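Local coordinates for protein metalloregulator ScaR (Streptococcus gordonii, PDB 3HRS) that probably acts as a homodimeric, manganese-activated transcriptional repressor of the DtxR/MntR family, binding DNA in response to metal, at residues 4-8 and 43-49; 76-80 and 122-128; 152-158 and 208-214. All coordinates share one frame; numbering follows the deposited sequence.

Interaction 1 (4-8 and 43-49). With SO4 (sulfate ion), chain E.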
loop_
_atom_site.group_PDB
_atom_site.type_symbol
_atom_site.label_atom_id
_atom_site.label_comp_id
_atom_site.label_asym_id
_atom_site.label_seq_id
_atom_site.Cartn_x
_atom_site.Cartn_y
_atom_site.Cartn_z
ATOM N N LYS A 4 -14.957 -1.534 -12.941
ATOM C CA LYS A 4 -15.354 -2.764 -13.617
ATOM C C LYS A 4 -14.872 -3.999 -12.859
ATOM O O LYS A 4 -15.439 -5.082 -12.990
ATOM C CB LYS A 4 -14.917 -2.788 -15.100
ATOM C CG LYS A 4 -13.420 -2.922 -15.384
ATOM C CD LYS A 4 -13.211 -2.941 -16.895
ATOM C CE LYS A 4 -11.837 -2.410 -17.321
ATOM N NZ LYS A 4 -10.732 -3.409 -17.182
ATOM N N GLU A 5 -13.833 -3.837 -12.055
ATOM C CA GLU A 5 -13.319 -4.974 -11.317
ATOM C C GLU A 5 -14.321 -5.385 -10.241
ATOM O O GLU A 5 -14.473 -6.572 -9.947
ATOM C CB GLU A 5 -11.935 -4.673 -10.743
ATOM C CG GLU A 5 -10.862 -4.448 -11.815
ATOM C CD GLU A 5 -9.528 -3.972 -11.246
ATOM O OE1 GLU A 5 -8.942 -4.673 -10.384
ATOM O OE2 GLU A 5 -9.061 -2.894 -11.679
ATOM N N ASP A 6 -15.036 -4.410 -9.682
ATOM C CA ASP A 6 -16.009 -4.689 -8.624
ATOM C C ASP A 6 -17.237 -5.340 -9.206
ATOM O O ASP A 6 -17.955 -6.059 -8.531
ATOM C CB ASP A 6 -16.432 -3.412 -7.911
ATOM C CG ASP A 6 -15.295 -2.744 -7.204
ATOM O OD1 ASP A 6 -15.305 -1.498 -7.149
ATOM O OD2 ASP A 6 -14.395 -3.459 -6.710
ATOM N N TYR A 7 -17.492 -5.068 -10.471
ATOM C CA TYR A 7 -18.614 -5.695 -11.131
ATOM C C TYR A 7 -18.288 -7.153 -11.440
ATOM O O TYR A 7 -19.090 -8.041 -11.171
ATOM C CB TYR A 7 -18.959 -4.932 -12.407
ATOM C CG TYR A 7 -19.900 -3.770 -12.209
ATOM C CD1 TYR A 7 -19.420 -2.496 -11.969
ATOM C CD2 TYR A 7 -21.270 -3.948 -12.288
ATOM C CE1 TYR A 7 -20.287 -1.429 -11.799
ATOM C CE2 TYR A 7 -22.140 -2.896 -12.120
ATOM C CZ TYR A 7 -21.647 -1.638 -11.873
ATOM O OH TYR A 7 -22.523 -0.587 -11.708
ATOM N N LEU A 8 -17.108 -7.395 -12.007
ATOM C CA LEU A 8 -16.706 -8.741 -12.405
ATOM C C LEU A 8 -16.671 -9.642 -11.201
ATOM O O LEU A 8 -17.048 -10.809 -11.305
ATOM C CB LEU A 8 -15.327 -8.770 -13.072
ATOM C CG LEU A 8 -15.262 -8.904 -14.594
ATOM C CD1 LEU A 8 -13.924 -9.506 -14.955
ATOM C CD2 LEU A 8 -16.394 -9.766 -15.153
ATOM N N LYS A 43 -19.676 -1.876 -21.429
ATOM C CA LYS A 43 -18.217 -1.786 -21.354
ATOM C C LYS A 43 -17.603 -3.175 -21.168
ATOM O O LYS A 43 -16.670 -3.559 -21.902
ATOM C CB LYS A 43 -17.793 -0.856 -20.207
ATOM C CG LYS A 43 -16.277 -0.695 -20.029
ATOM C CD LYS A 43 -15.946 0.306 -18.918
ATOM C CE LYS A 43 -14.432 0.507 -18.741
ATOM N NZ LYS A 43 -14.103 1.441 -17.611
ATOM N N LEU A 44 -18.137 -3.913 -20.187
ATOM C CA LEU A 44 -17.754 -5.303 -19.930
ATOM C C LEU A 44 -17.926 -6.179 -21.176
ATOM O O LEU A 44 -17.039 -6.969 -21.505
ATOM C CB LEU A 44 -18.533 -5.876 -18.738
ATOM C CG LEU A 44 -17.796 -6.019 -17.400
ATOM C CD1 LEU A 44 -16.483 -5.257 -17.347
ATOM C CD2 LEU A 44 -18.667 -5.644 -16.215
ATOM N N LEU A 45 -19.042 -6.046 -21.885
ATOM C CA LEU A 45 -19.155 -6.748 -23.168
ATOM C C LEU A 45 -18.046 -6.312 -24.120
ATOM O O LEU A 45 -17.362 -7.143 -24.704
ATOM C CB LEU A 45 -20.496 -6.493 -23.834
ATOM C CG LEU A 45 -21.682 -7.384 -23.529
ATOM C CD1 LEU A 45 -21.208 -8.784 -23.197
ATOM C CD2 LEU A 45 -22.457 -6.790 -22.390
ATOM N N ALA A 46 -17.879 -5.004 -24.278
ATOM C CA ALA A 46 -16.939 -4.484 -25.263
ATOM C C ALA A 46 -15.515 -4.922 -24.974
ATOM O O ALA A 46 -14.731 -5.117 -25.901
ATOM C CB ALA A 46 -17.016 -2.978 -25.333
ATOM N N GLU A 47 -15.174 -5.069 -23.693
ATOM C CA GLU A 47 -13.826 -5.510 -23.337
ATOM C C GLU A 47 -13.695 -7.033 -23.412
ATOM O O GLU A 47 -12.670 -7.615 -23.057
ATOM C CB GLU A 47 -13.421 -4.984 -21.977
ATOM C CG GLU A 47 -12.968 -3.536 -21.999
ATOM C CD GLU A 47 -12.159 -3.170 -20.770
ATOM O OE1 GLU A 47 -12.421 -2.088 -20.191
ATOM O OE2 GLU A 47 -11.269 -3.964 -20.376
ATOM N N GLU A 48 -14.742 -7.673 -23.906
ATOM C CA GLU A 48 -14.718 -9.110 -24.096
ATOM C C GLU A 48 -14.368 -9.845 -22.790
ATOM O O GLU A 48 -13.773 -10.920 -22.818
ATOM C CB GLU A 48 -13.772 -9.460 -25.241
ATOM C CG GLU A 48 -14.095 -8.672 -26.493
ATOM C CD GLU A 48 -13.117 -8.926 -27.637
ATOM O OE1 GLU A 48 -11.934 -9.253 -27.351
ATOM O OE2 GLU A 48 -13.532 -8.796 -28.824
ATOM N N LEU A 49 -14.759 -9.258 -21.656
ATOM C CA LEU A 49 -14.696 -9.929 -20.349
ATOM C C LEU A 49 -15.848 -10.927 -20.160
ATOM O O LEU A 49 -15.672 -11.971 -19.545
ATOM C CB LEU A 49 -14.727 -8.902 -19.220
ATOM C CG LEU A 49 -13.386 -8.432 -18.677
ATOM C CD1 LEU A 49 -12.243 -8.792 -19.606
ATOM C CD2 LEU A 49 -13.424 -6.931 -18.378
HETATM S S SO4 E . -12.028 1.300 -14.201
HETATM O O1 SO4 E . -11.533 1.083 -12.841
HETATM O O2 SO4 E . -13.472 1.073 -14.283
HETATM O O3 SO4 E . -11.754 2.680 -14.591
HETATM O O4 SO4 E . -11.321 0.391 -15.101
#
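Within the N-terminal helix-turn-helix DNA-binding domain, Lys4 in the first turn of helix 4-13 packs against Leu44 and Glu47 at the C-terminal end of helix 34-46. Its side chain crosses that of Glu47 at about a right angle, and NZ makes a salt bridge to Glu47 OE2 that is long and weak as a hydrogen bond, at 3.3 Å. The first torsion sets CG of Lys4 between the backbone N and the carbonyl carbon (chi1 70°), which sends the chain across to the other segment; a bend at chi4 then turns NZ to the carboxylate. The aliphatic part of the same lysine works as an apolar surface, its CB lying 3.7 Å from Leu44 CD1. The other branch of that leucine, CD2, reaches CB of Tyr7 at 3.9 Å. Farther along the helix, Leu8 and Leu49 cross at about a right angle, with Leu8 CD1 3.9 Å from Leu49 CG; helix 62-84 adds Leu67 and Val68 against Leu8 and Leu63 against Leu49. Helix 34-46 ends in a Schellman motif just before Leu49, whose side chain points toward helix 4-13: Glu48, at positive phi, is the C-prime residue, Leu49 N bonds to Leu44 O and Glu48 N to Leu45 O. A sulfate ion, probably from the crystallisation liquor, bridges the two segments through one oxygen. Its O2 accepts a nearly straight bond from Lys4 N (3.3 Å, 162°) and a weak one from Lys43 NZ, carried there by a fully extended chain. The contact therefore has an apolar inner layer of leucines and a charged outer edge, where the carboxylate of Glu47 and the sulfate would each offset part of the positive charge that Lys4 and Lys43 bring together.

Interaction 2 (76-80 and 122-128); sequences RLIEV and CPHGGTI. With SO4 (sulfate ion), chain C.
Arg76 reaches Thr127 because its CG stands anti to the carbonyl carbon (chi1 -69°) and the chain then runs extended from CG to NE, carrying the guanidinium from helix 62-84 alongside the loop 122-128. There NH1 gives a hydrogen bond to Thr127 O, 2.7 Å long, which arrives on a lone pair in the carbonyl plane and lies almost in the guanidinium plane. NH2 is directed to a sulfate ion, probably from the crystallisation liquor, with a nearly straight bond to its O4 (168°). Gly126 covers one guanidinium face, its CA 3.6 Å above the plane, and with no side chain there it lets the group lie close to the backbone. Glu137 OE2 completes the setting by pairing with Arg76 NH1 and accepting from Thr127 N.

Cys122 SG lies 3.5 Å from Arg76 CG. Glu79 CG, anti to the backbone N, lies 3.6 Å from Pro123 CD; the bend at chi2 then turns the carboxylate so that OE1 comes within 3.3 Å of His124 CE1, the carboxylate and ring planes being 55° apart. Val80 CG2 packs on Cys122 CA (3.4 Å) and also meets Pro123, and Ile128 fits between Val80 and Leu77.

A type I turn from Cys122 to Gly125 brings Cys122 and His124 near Glu79. These three residues, with Asp159 next to His124, form a zinc site seen in this protein but empty here: a helix glutamate and a loop cysteine and histidine in the metal-binding and dimerisation domain, completed from the C-terminal part of the chain.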
loop_
_atom_site.group_PDB
_atom_site.type_symbol
_atom_site.label_atom_id
_atom_site.label_comp_id
_atom_site.label_asym_id
_atom_site.label_seq_id
_atom_site.Cartn_x
_atom_site.Cartn_y
_atom_site.Cartn_z
ATOM N N ARG A 76 -6.699 -11.231 -1.614
ATOM C CA ARG A 76 -6.258 -12.205 -0.630
ATOM C C ARG A 76 -4.784 -12.046 -0.206
ATOM O O ARG A 76 -4.451 -12.288 0.937
ATOM C CB ARG A 76 -6.589 -13.645 -1.052
ATOM C CG ARG A 76 -8.080 -13.901 -1.008
ATOM C CD ARG A 76 -8.571 -15.062 -1.885
ATOM N NE ARG A 76 -10.032 -15.124 -1.813
ATOM C CZ ARG A 76 -10.783 -16.100 -2.317
ATOM N NH1 ARG A 76 -10.230 -17.135 -2.941
ATOM N NH2 ARG A 76 -12.103 -16.039 -2.188
ATOM N N LEU A 77 -3.882 -11.651 -1.094
ATOM C CA LEU A 77 -2.524 -11.449 -0.607
ATOM C C LEU A 77 -2.431 -10.212 0.324
ATOM O O LEU A 77 -1.766 -10.255 1.343
ATOM C CB LEU A 77 -1.508 -11.400 -1.735
ATOM C CG LEU A 77 -1.243 -12.678 -2.532
ATOM C CD1 LEU A 77 -0.553 -12.372 -3.881
ATOM C CD2 LEU A 77 -0.392 -13.574 -1.743
ATOM N N ILE A 78 -3.134 -9.136 -0.002
ATOM C CA ILE A 78 -3.206 -7.996 0.903
ATOM C C ILE A 78 -3.833 -8.454 2.224
ATOM O O ILE A 78 -3.402 -8.071 3.309
ATOM C CB ILE A 78 -4.032 -6.824 0.318
ATOM C CG1 ILE A 78 -3.384 -6.255 -0.957
ATOM C CG2 ILE A 78 -4.128 -5.711 1.295
ATOM C CD1 ILE A 78 -1.910 -6.038 -0.814
ATOM N N GLU A 79 -4.859 -9.283 2.143
ATOM C CA GLU A 79 -5.479 -9.764 3.368
ATOM C C GLU A 79 -4.411 -10.449 4.205
ATOM O O GLU A 79 -4.167 -10.030 5.324
ATOM C CB GLU A 79 -6.626 -10.717 3.077
ATOM C CG GLU A 79 -7.214 -11.354 4.312
ATOM C CD GLU A 79 -8.408 -10.599 4.832
ATOM O OE1 GLU A 79 -8.885 -10.944 5.943
ATOM O OE2 GLU A 79 -8.870 -9.673 4.118
ATOM N N VAL A 80 -3.778 -11.488 3.644
ATOM C CA VAL A 80 -2.699 -12.213 4.307
ATOM C C VAL A 80 -1.607 -11.287 4.821
ATOM O O VAL A 80 -1.112 -11.482 5.909
ATOM C CB VAL A 80 -1.998 -13.199 3.380
ATOM C CG1 VAL A 80 -0.661 -13.686 4.016
ATOM C CG2 VAL A 80 -2.911 -14.369 3.068
ATOM N N CYS A 122 -5.634 -17.394 1.933
ATOM C CA CYS A 122 -5.731 -16.291 2.896
ATOM C C CYS A 122 -6.328 -16.805 4.225
ATOM O O CYS A 122 -6.847 -17.929 4.290
ATOM C CB CYS A 122 -6.577 -15.146 2.355
ATOM S SG CYS A 122 -8.326 -15.532 2.127
ATOM N N PRO A 123 -6.269 -15.986 5.292
ATOM C CA PRO A 123 -6.699 -16.512 6.601
ATOM C C PRO A 123 -8.159 -17.007 6.657
ATOM O O PRO A 123 -8.482 -17.751 7.578
ATOM C CB PRO A 123 -6.490 -15.325 7.563
ATOM C CG PRO A 123 -5.588 -14.366 6.813
ATOM C CD PRO A 123 -5.924 -14.557 5.358
ATOM N N HIS A 124 -9.021 -16.638 5.713
ATOM C CA HIS A 124 -10.387 -17.164 5.768
ATOM C C HIS A 124 -10.620 -18.386 4.909
ATOM O O HIS A 124 -11.771 -18.742 4.648
ATOM C CB HIS A 124 -11.409 -16.101 5.422
ATOM C CG HIS A 124 -11.446 -14.979 6.399
ATOM N ND1 HIS A 124 -11.099 -13.689 6.063
ATOM C CD2 HIS A 124 -11.774 -14.955 7.712
ATOM C CE1 HIS A 124 -11.228 -12.913 7.124
ATOM N NE2 HIS A 124 -11.641 -13.657 8.135
ATOM N N GLY A 125 -9.541 -19.023 4.464
ATOM C CA GLY A 125 -9.649 -20.280 3.747
ATOM C C GLY A 125 -9.839 -20.108 2.249
ATOM O O GLY A 125 -9.795 -21.078 1.463
ATOM N N GLY A 126 -10.074 -18.862 1.852
ATOM C CA GLY A 126 -10.090 -18.528 0.445
ATOM C C GLY A 126 -8.759 -18.907 -0.167
ATOM O O GLY A 126 -7.672 -18.596 0.385
ATOM N N THR A 127 -8.836 -19.562 -1.316
ATOM C CA THR A 127 -7.641 -19.993 -2.029
ATOM C C THR A 127 -6.996 -18.851 -2.834
ATOM O O THR A 127 -7.680 -17.918 -3.245
ATOM C CB THR A 127 -7.960 -21.158 -2.951
ATOM O OG1 THR A 127 -6.961 -21.229 -3.971
ATOM C CG2 THR A 127 -9.281 -20.910 -3.598
ATOM N N ILE A 128 -5.676 -18.924 -3.023
ATOM C CA ILE A 128 -4.916 -17.861 -3.680
ATOM C C ILE A 128 -4.180 -18.326 -4.922
ATOM O O ILE A 128 -3.062 -18.828 -4.856
ATOM C CB ILE A 128 -3.840 -17.271 -2.767
ATOM C CG1 ILE A 128 -4.431 -16.662 -1.508
ATOM C CG2 ILE A 128 -3.129 -16.142 -3.465
ATOM C CD1 ILE A 128 -3.346 -16.130 -0.572
HETATM S S SO4 C . -15.056 -14.587 -0.564
HETATM O O1 SO4 C . -14.827 -15.853 0.145
HETATM O O2 SO4 C . -15.527 -14.907 -1.907
HETATM O O3 SO4 C . -16.077 -13.771 0.110
HETATM O O4 SO4 C . -13.792 -13.836 -0.645
#

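Interaction 3 (152-158 and 208-214). With SO4 (sulfate ion), chain C.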
loop_
_atom_site.group_PDB
_atom_site.type_symbol
_atom_site.label_atom_id
_atom_site.label_comp_id
_atom_site.label_asym_id
_atom_site.label_seq_id
_atom_site.Cartn_x
_atom_site.Cartn_y
_atom_site.Cartn_z
ATOM N N TYR A 152 -17.150 -31.846 11.359
ATOM C CA TYR A 152 -16.763 -31.086 10.170
ATOM C C TYR A 152 -15.684 -30.042 10.510
ATOM O O TYR A 152 -15.667 -29.496 11.617
ATOM C CB TYR A 152 -17.977 -30.362 9.588
ATOM C CG TYR A 152 -18.798 -31.157 8.591
ATOM C CD1 TYR A 152 -19.820 -32.011 9.007
ATOM C CD2 TYR A 152 -18.576 -31.027 7.226
ATOM C CE1 TYR A 152 -20.579 -32.726 8.091
ATOM C CE2 TYR A 152 -19.330 -31.737 6.303
ATOM C CZ TYR A 152 -20.330 -32.587 6.740
ATOM O OH TYR A 152 -21.078 -33.283 5.813
ATOM N N ILE A 153 -14.781 -29.762 9.572
ATOM C CA ILE A 153 -13.895 -28.610 9.726
ATOM C C ILE A 153 -14.530 -27.382 9.094
ATOM O O ILE A 153 -15.073 -27.450 7.987
ATOM C CB ILE A 153 -12.544 -28.785 9.031
ATOM C CG1 ILE A 153 -12.084 -30.238 9.038
ATOM C CG2 ILE A 153 -11.505 -27.912 9.698
ATOM C CD1 ILE A 153 -10.736 -30.418 8.319
ATOM N N LEU A 154 -14.466 -26.258 9.793
ATOM C CA LEU A 154 -14.919 -24.998 9.220
ATOM C C LEU A 154 -13.811 -24.443 8.345
ATOM O O LEU A 154 -12.955 -23.698 8.815
ATOM C CB LEU A 154 -15.242 -24.003 10.319
ATOM C CG LEU A 154 -15.962 -22.785 9.777
ATOM C CD1 LEU A 154 -16.787 -23.241 8.608
ATOM C CD2 LEU A 154 -16.831 -22.194 10.868
ATOM N N ALA A 155 -13.834 -24.794 7.063
ATOM C CA ALA A 155 -12.674 -24.566 6.202
ATOM C C ALA A 155 -12.586 -23.181 5.578
ATOM O O ALA A 155 -11.494 -22.626 5.488
ATOM C CB ALA A 155 -12.561 -25.637 5.154
ATOM N N ARG A 156 -13.713 -22.622 5.146
ATOM C CA ARG A 156 -13.703 -21.251 4.623
ATOM C C ARG A 156 -14.961 -20.483 5.008
ATOM O O ARG A 156 -15.975 -21.068 5.342
ATOM C CB ARG A 156 -13.490 -21.242 3.102
ATOM C CG ARG A 156 -13.856 -19.937 2.426
ATOM C CD ARG A 156 -13.414 -19.891 0.960
ATOM N NE ARG A 156 -14.285 -20.629 0.051
ATOM C CZ ARG A 156 -14.871 -20.097 -1.021
ATOM N NH1 ARG A 156 -14.702 -18.815 -1.318
ATOM N NH2 ARG A 156 -15.634 -20.850 -1.801
ATOM N N VAL A 157 -14.872 -19.164 4.989
ATOM C CA VAL A 157 -16.026 -18.310 5.210
ATOM C C VAL A 157 -15.870 -17.178 4.219
ATOM O O VAL A 157 -14.762 -16.859 3.813
ATOM C CB VAL A 157 -16.040 -17.709 6.622
ATOM C CG1 VAL A 157 -15.801 -18.774 7.652
ATOM C CG2 VAL A 157 -14.983 -16.636 6.743
ATOM N N HIS A 158 -16.976 -16.582 3.806
ATOM C CA HIS A 158 -16.895 -15.479 2.870
ATOM C C HIS A 158 -16.348 -14.274 3.594
ATOM O O HIS A 158 -16.556 -14.128 4.779
ATOM C CB HIS A 158 -18.268 -15.183 2.244
ATOM C CG HIS A 158 -18.522 -15.944 0.981
ATOM N ND1 HIS A 158 -18.125 -15.482 -0.255
ATOM C CD2 HIS A 158 -19.103 -17.148 0.765
ATOM C CE1 HIS A 158 -18.462 -16.364 -1.181
ATOM N NE2 HIS A 158 -19.054 -17.385 -0.588
ATOM N N GLN A 208 -23.039 -19.469 3.385
ATOM C CA GLN A 208 -21.817 -18.673 3.300
ATOM C C GLN A 208 -20.644 -19.274 4.062
ATOM O O GLN A 208 -19.584 -18.672 4.163
ATOM C CB GLN A 208 -22.076 -17.290 3.880
ATOM C CG GLN A 208 -22.771 -16.325 2.962
ATOM C CD GLN A 208 -23.198 -15.082 3.703
ATOM O OE1 GLN A 208 -22.680 -13.991 3.467
ATOM N NE2 GLN A 208 -24.134 -15.243 4.629
ATOM N N ILE A 209 -20.852 -20.449 4.624
ATOM C CA ILE A 209 -19.865 -21.093 5.460
ATOM C C ILE A 209 -19.476 -22.385 4.767
ATOM O O ILE A 209 -20.342 -23.148 4.316
ATOM C CB ILE A 209 -20.499 -21.408 6.804
ATOM C CG1 ILE A 209 -20.518 -20.160 7.667
ATOM C CG2 ILE A 209 -19.792 -22.548 7.501
ATOM C CD1 ILE A 209 -21.592 -20.235 8.715
ATOM N N TYR A 210 -18.184 -22.644 4.661
ATOM C CA TYR A 210 -17.746 -23.795 3.894
ATOM C C TYR A 210 -17.091 -24.823 4.792
ATOM O O TYR A 210 -16.196 -24.477 5.577
ATOM C CB TYR A 210 -16.768 -23.346 2.816
ATOM C CG TYR A 210 -17.373 -22.427 1.804
ATOM C CD1 TYR A 210 -17.694 -21.119 2.134
ATOM C CD2 TYR A 210 -17.623 -22.862 0.502
ATOM C CE1 TYR A 210 -18.239 -20.260 1.191
ATOM C CE2 TYR A 210 -18.170 -22.017 -0.445
ATOM C CZ TYR A 210 -18.474 -20.719 -0.095
ATOM O OH TYR A 210 -19.025 -19.886 -1.026
ATOM N N VAL A 211 -17.518 -26.080 4.670
ATOM C CA VAL A 211 -16.987 -27.143 5.521
ATOM C C VAL A 211 -16.432 -28.351 4.768
ATOM O O VAL A 211 -16.626 -28.499 3.562
ATOM C CB VAL A 211 -18.042 -27.648 6.475
ATOM C CG1 VAL A 211 -18.520 -26.508 7.346
ATOM C CG2 VAL A 211 -19.197 -28.286 5.687
ATOM N N GLU A 212 -15.734 -29.209 5.501
ATOM C CA GLU A 212 -15.225 -30.455 4.949
ATOM C C GLU A 212 -15.271 -31.546 6.016
ATOM O O GLU A 212 -14.686 -31.393 7.090
ATOM C CB GLU A 212 -13.810 -30.279 4.395
ATOM C CG GLU A 212 -13.746 -30.342 2.875
ATOM C CD GLU A 212 -13.582 -28.986 2.242
ATOM O OE1 GLU A 212 -13.365 -28.022 2.994
ATOM O OE2 GLU A 212 -13.659 -28.877 0.998
ATOM N N LYS A 213 -15.976 -32.638 5.719
ATOM C CA LYS A 213 -16.302 -33.648 6.732
ATOM C C LYS A 213 -15.064 -34.326 7.273
ATOM O O LYS A 213 -14.397 -35.077 6.562
ATOM C CB LYS A 213 -17.260 -34.713 6.185
ATOM C CG LYS A 213 -17.498 -35.872 7.162
ATOM C CD LYS A 213 -17.775 -37.196 6.443
ATOM C CE LYS A 213 -16.522 -37.754 5.748
ATOM N NZ LYS A 213 -15.602 -38.504 6.659
ATOM N N ILE A 214 -14.762 -34.060 8.538
ATOM C CA ILE A 214 -13.641 -34.707 9.192
ATOM C C ILE A 214 -14.131 -35.995 9.856
ATOM O O ILE A 214 -13.520 -37.058 9.711
ATOM C CB ILE A 214 -12.944 -33.760 10.201
ATOM C CG1 ILE A 214 -12.194 -34.560 11.264
ATOM C CG2 ILE A 214 -13.950 -32.852 10.869
ATOM C CD1 ILE A 214 -11.914 -33.774 12.526
ATOM O OXT ILE A 214 -15.172 -36.013 10.520
HETATM S S SO4 C . -15.056 -14.587 -0.564
HETATM O O1 SO4 C . -14.827 -15.853 0.145
HETATM O O2 SO4 C . -15.527 -14.907 -1.907
HETATM O O3 SO4 C . -16.077 -13.771 0.110
HETATM O O4 SO4 C . -13.792 -13.836 -0.645
#
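His158 NE2 and Tyr210 OH are hydrogen-bonded at 2.5 Å; the other ring nitrogen, ND1, donates to sulfate O3 at 2.7 Å, and in this crystal the two bonds at the ring edge hold its rotation. The same sulfate takes a weak bond from Arg156 NH1. Bent at chi3 (78°), Arg156 lies alongside Tyr210 and sets its guanidinium over the ring face in a cation-pi contact, CZ 3.9 Å from the ring centroid; NH2 also bonds to His139 O.

Along the backbone, Ile153 and Glu212 form an antiparallel hydrogen-bonded pair, with Ile153 N to Glu212 O almost straight at 175°. A classic beta bulge follows: Ala155 N (2.8 Å) and Arg156 N (3.1 Å) both donate to Tyr210 O, and Tyr210 N returns a bond to Arg156 O.

Packing extends from there. Leu154 meets Ile209 and Val211 through CD1, while Lys213 CA makes a CH-pi contact over one face of Tyr152, 3.8 Å from the ring centroid. The Tyr152 hydroxyl bonds to Glu148 O.

In the SH3-like FeoA domain, strand 209-212 is one of the two edge strands of the five-stranded antiparallel sheet within this chain and pairs with strand 150-157, whose other neighbour is strand 177-184. Leu164 and Leu167 of helix 161-168 pack on Val157, and Leu163 touches His158 and Gln208.

In the fold
The three contacts follow one another along the chain, each closing before the next opens, and each belongs to a different domain: DNA-binding, metal-binding and dimerisation, and FeoA. Helix 62-84 connects the first two, lying against the leucines of interaction 1 near its start and supplying residues 76-80 to interaction 2, although their centres are about 24 Å apart. Interactions 2 and 3 touch, with centres about 15 Å apart, His124 O probably bonded to Val157 N, and one sulfate bound by both. The centres of interactions 3 and 1 are about 31 Å apart, on opposite sides of the centre of the chain. The empty zinc site thus lies where the FeoA domain meets the middle domain, consistent with metal linking the two.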